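Local coordinates for endo-b-1,4-glucanase (Nasutitermes takasagoensis, PDB 1KS8), which probably hydrolyses internal beta-1,4-glucosidic linkages in cellulose and related beta-D-glucans as a family 9 glycosyl hydrolase with an (alpha/alpha)6 fold, at residues Gln19-Leu24 / Asp35-Asp40. Numbering follows the deposited sequence.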
loop_
_atom_site.group_PDB
_atom_site.type_symbol
_atom_site.label_atom_id
_atom_site.label_comp_id
_atom_site.label_asym_id
_atom_site.label_seq_id
_atom_site.Cartn_x
_atom_site.Cartn_y
_atom_site.Cartn_z
ATOM N N GLN A 19 2.275 -8.662 8.576
ATOM C CA GLN A 19 2.637 -7.273 8.865
ATOM C C GLN A 19 1.796 -6.652 9.975
ATOM O O GLN A 19 2.002 -5.497 10.344
ATOM C CB GLN A 19 2.483 -6.417 7.605
ATOM C CG GLN A 19 3.428 -6.772 6.471
ATOM C CD GLN A 19 4.882 -6.612 6.861
ATOM O OE1 GLN A 19 5.557 -7.585 7.195
ATOM N NE2 GLN A 19 5.372 -5.377 6.837
ATOM N N ARG A 20 0.846 -7.409 10.509
ATOM C CA ARG A 20 -0.019 -6.882 11.554
ATOM C C ARG A 20 0.681 -6.554 12.865
ATOM O O ARG A 20 1.478 -7.339 13.383
ATOM C CB ARG A 20 -1.156 -7.863 11.842
ATOM C CG ARG A 20 -2.158 -7.996 10.724
ATOM C CD ARG A 20 -3.141 -9.106 11.025
ATOM N NE ARG A 20 -4.193 -9.173 10.017
ATOM C CZ ARG A 20 -5.191 -10.049 10.038
ATOM N NH1 ARG A 20 -5.273 -10.940 11.016
ATOM N NH2 ARG A 20 -6.113 -10.023 9.086
ATOM N N SER A 21 0.367 -5.376 13.390
ATOM C CA SER A 21 0.899 -4.920 14.665
ATOM C C SER A 21 -0.258 -4.978 15.665
ATOM O O SER A 21 -1.428 -4.942 15.272
ATOM C CB SER A 21 1.407 -3.478 14.540
ATOM O OG SER A 21 1.898 -3.002 15.784
ATOM N N GLY A 22 0.068 -5.090 16.951
ATOM C CA GLY A 22 -0.961 -5.129 17.978
ATOM C C GLY A 22 -1.395 -6.518 18.403
ATOM O O GLY A 22 -0.653 -7.487 18.258
ATOM N N ARG A 23 -2.605 -6.609 18.947
ATOM C CA ARG A 23 -3.157 -7.883 19.396
ATOM C C ARG A 23 -3.748 -8.619 18.198
ATOM O O ARG A 23 -4.662 -8.121 17.539
ATOM C CB ARG A 23 -4.237 -7.641 20.453
ATOM C CG ARG A 23 -4.735 -8.910 21.122
ATOM C CD ARG A 23 -5.709 -8.628 22.261
ATOM N NE ARG A 23 -5.091 -7.891 23.362
ATOM C CZ ARG A 23 -4.968 -6.568 23.408
ATOM N NH1 ARG A 23 -5.424 -5.818 22.413
ATOM N NH2 ARG A 23 -4.382 -5.992 24.451
ATOM N N LEU A 24 -3.219 -9.804 17.917
ATOM C CA LEU A 24 -3.683 -10.592 16.784
ATOM C C LEU A 24 -4.945 -11.381 17.117
ATOM O O LEU A 24 -5.113 -11.863 18.239
ATOM C CB LEU A 24 -2.568 -11.531 16.320
ATOM C CG LEU A 24 -1.251 -10.801 16.032
ATOM C CD1 LEU A 24 -0.193 -11.805 15.609
ATOM C CD2 LEU A 24 -1.461 -9.748 14.948
ATOM N N ASP A 35 1.371 -11.382 19.352
ATOM C CA ASP A 35 0.942 -10.067 19.812
ATOM C C ASP A 35 2.180 -9.214 20.080
ATOM O O ASP A 35 3.162 -9.692 20.653
ATOM C CB ASP A 35 0.132 -10.184 21.109
ATOM C CG ASP A 35 -1.168 -10.944 20.930
ATOM O OD1 ASP A 35 -1.575 -11.200 19.778
ATOM O OD2 ASP A 35 -1.791 -11.277 21.962
ATOM N N SER A 36 2.131 -7.945 19.688
ATOM C CA SER A 36 3.272 -7.061 19.887
ATOM C C SER A 36 2.860 -5.601 19.824
ATOM O O SER A 36 1.747 -5.279 19.401
ATOM C CB SER A 36 4.333 -7.323 18.816
ATOM O OG SER A 36 3.883 -6.898 17.539
ATOM N N ALA A 37 3.773 -4.726 20.240
ATOM C CA ALA A 37 3.539 -3.285 20.236
ATOM C C ALA A 37 2.218 -2.961 20.918
ATOM O O ALA A 37 1.455 -2.110 20.453
ATOM C CB ALA A 37 3.537 -2.766 18.798
ATOM N N LEU A 38 1.968 -3.628 22.041
ATOM C CA LEU A 38 0.728 -3.445 22.789
ATOM C C LEU A 38 0.680 -2.173 23.628
ATOM O O LEU A 38 -0.349 -1.869 24.233
ATOM C CB LEU A 38 0.483 -4.664 23.685
ATOM C CG LEU A 38 0.407 -6.005 22.946
ATOM C CD1 LEU A 38 0.187 -7.131 23.949
ATOM C CD2 LEU A 38 -0.721 -5.969 21.927
ATOM N N ASN A 39 1.783 -1.431 23.660
ATOM C CA ASN A 39 1.844 -0.192 24.430
ATOM C C ASN A 39 1.855 1.046 23.536
ATOM O O ASN A 39 2.054 2.162 24.015
ATOM C CB ASN A 39 3.091 -0.186 25.318
ATOM C CG ASN A 39 2.984 -1.156 26.479
ATOM O OD1 ASN A 39 3.914 -1.917 26.753
ATOM N ND2 ASN A 39 1.853 -1.126 27.176
ATOM N N ASP A 40 1.650 0.856 22.234
ATOM C CA ASP A 40 1.638 1.988 21.311
ATOM C C ASP A 40 0.548 2.960 21.747
ATOM O O ASP A 40 -0.621 2.586 21.870
ATOM C CB ASP A 40 1.392 1.504 19.879
ATOM C CG ASP A 40 2.632 0.876 19.254
ATOM O OD1 ASP A 40 3.623 0.656 19.981
ATOM O OD2 ASP A 40 2.615 0.605 18.035
HETATM O O HOH W 1 0.265 -1.985 17.905
HETATM O O HOH W 2 1.474 -8.106 16.650
HETATM O O HOH W 3 -2.802 -13.629 19.622
#
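The R23 guanidinium has the L38 methyl CD2 over one of its faces and stands 60° from the D35 carboxylate plane. The charged atoms are not in contact, R23 NE being 4.9 Å from D35 OD2; R23 CG lies 3.9 Å from D35 OD2. The carboxylate spends OD1 on backbone instead, taking the L24 N-H at 2.8 Å from L24 N to D35 OD1, the nitrogen sitting above the carboxylate plane. D35 CG, anti to the carbonyl carbon (chi1 -64°), puts the carboxylate beside R23-L24, where OD1 reaches L24 N. A water bridges OD1 and L24 O. Were D35 an alanine, the L24 N-H and the water on L24 O would probably lose their shared acceptor, and the chain at R23-L24 could shift.

G22 and S36 form one antiparallel hydrogen-bonded pair: S36 N reaches G22 O at 3.2 Å, and the return bond from G22 N to S36 O is weak. L38 CD2 packs 3.6 Å from G22 C. S21 OG touches A37 CB and shares a water with A37 O, where the 37-40 type I turn starts; D40 salt-bridges to K60 and R137. Within the loop joining helix 5-18 to strand 60-61, these bonds join backbone to backbone and to the D35 carboxylate; any R23-D35 attraction would probably be weak and long-range.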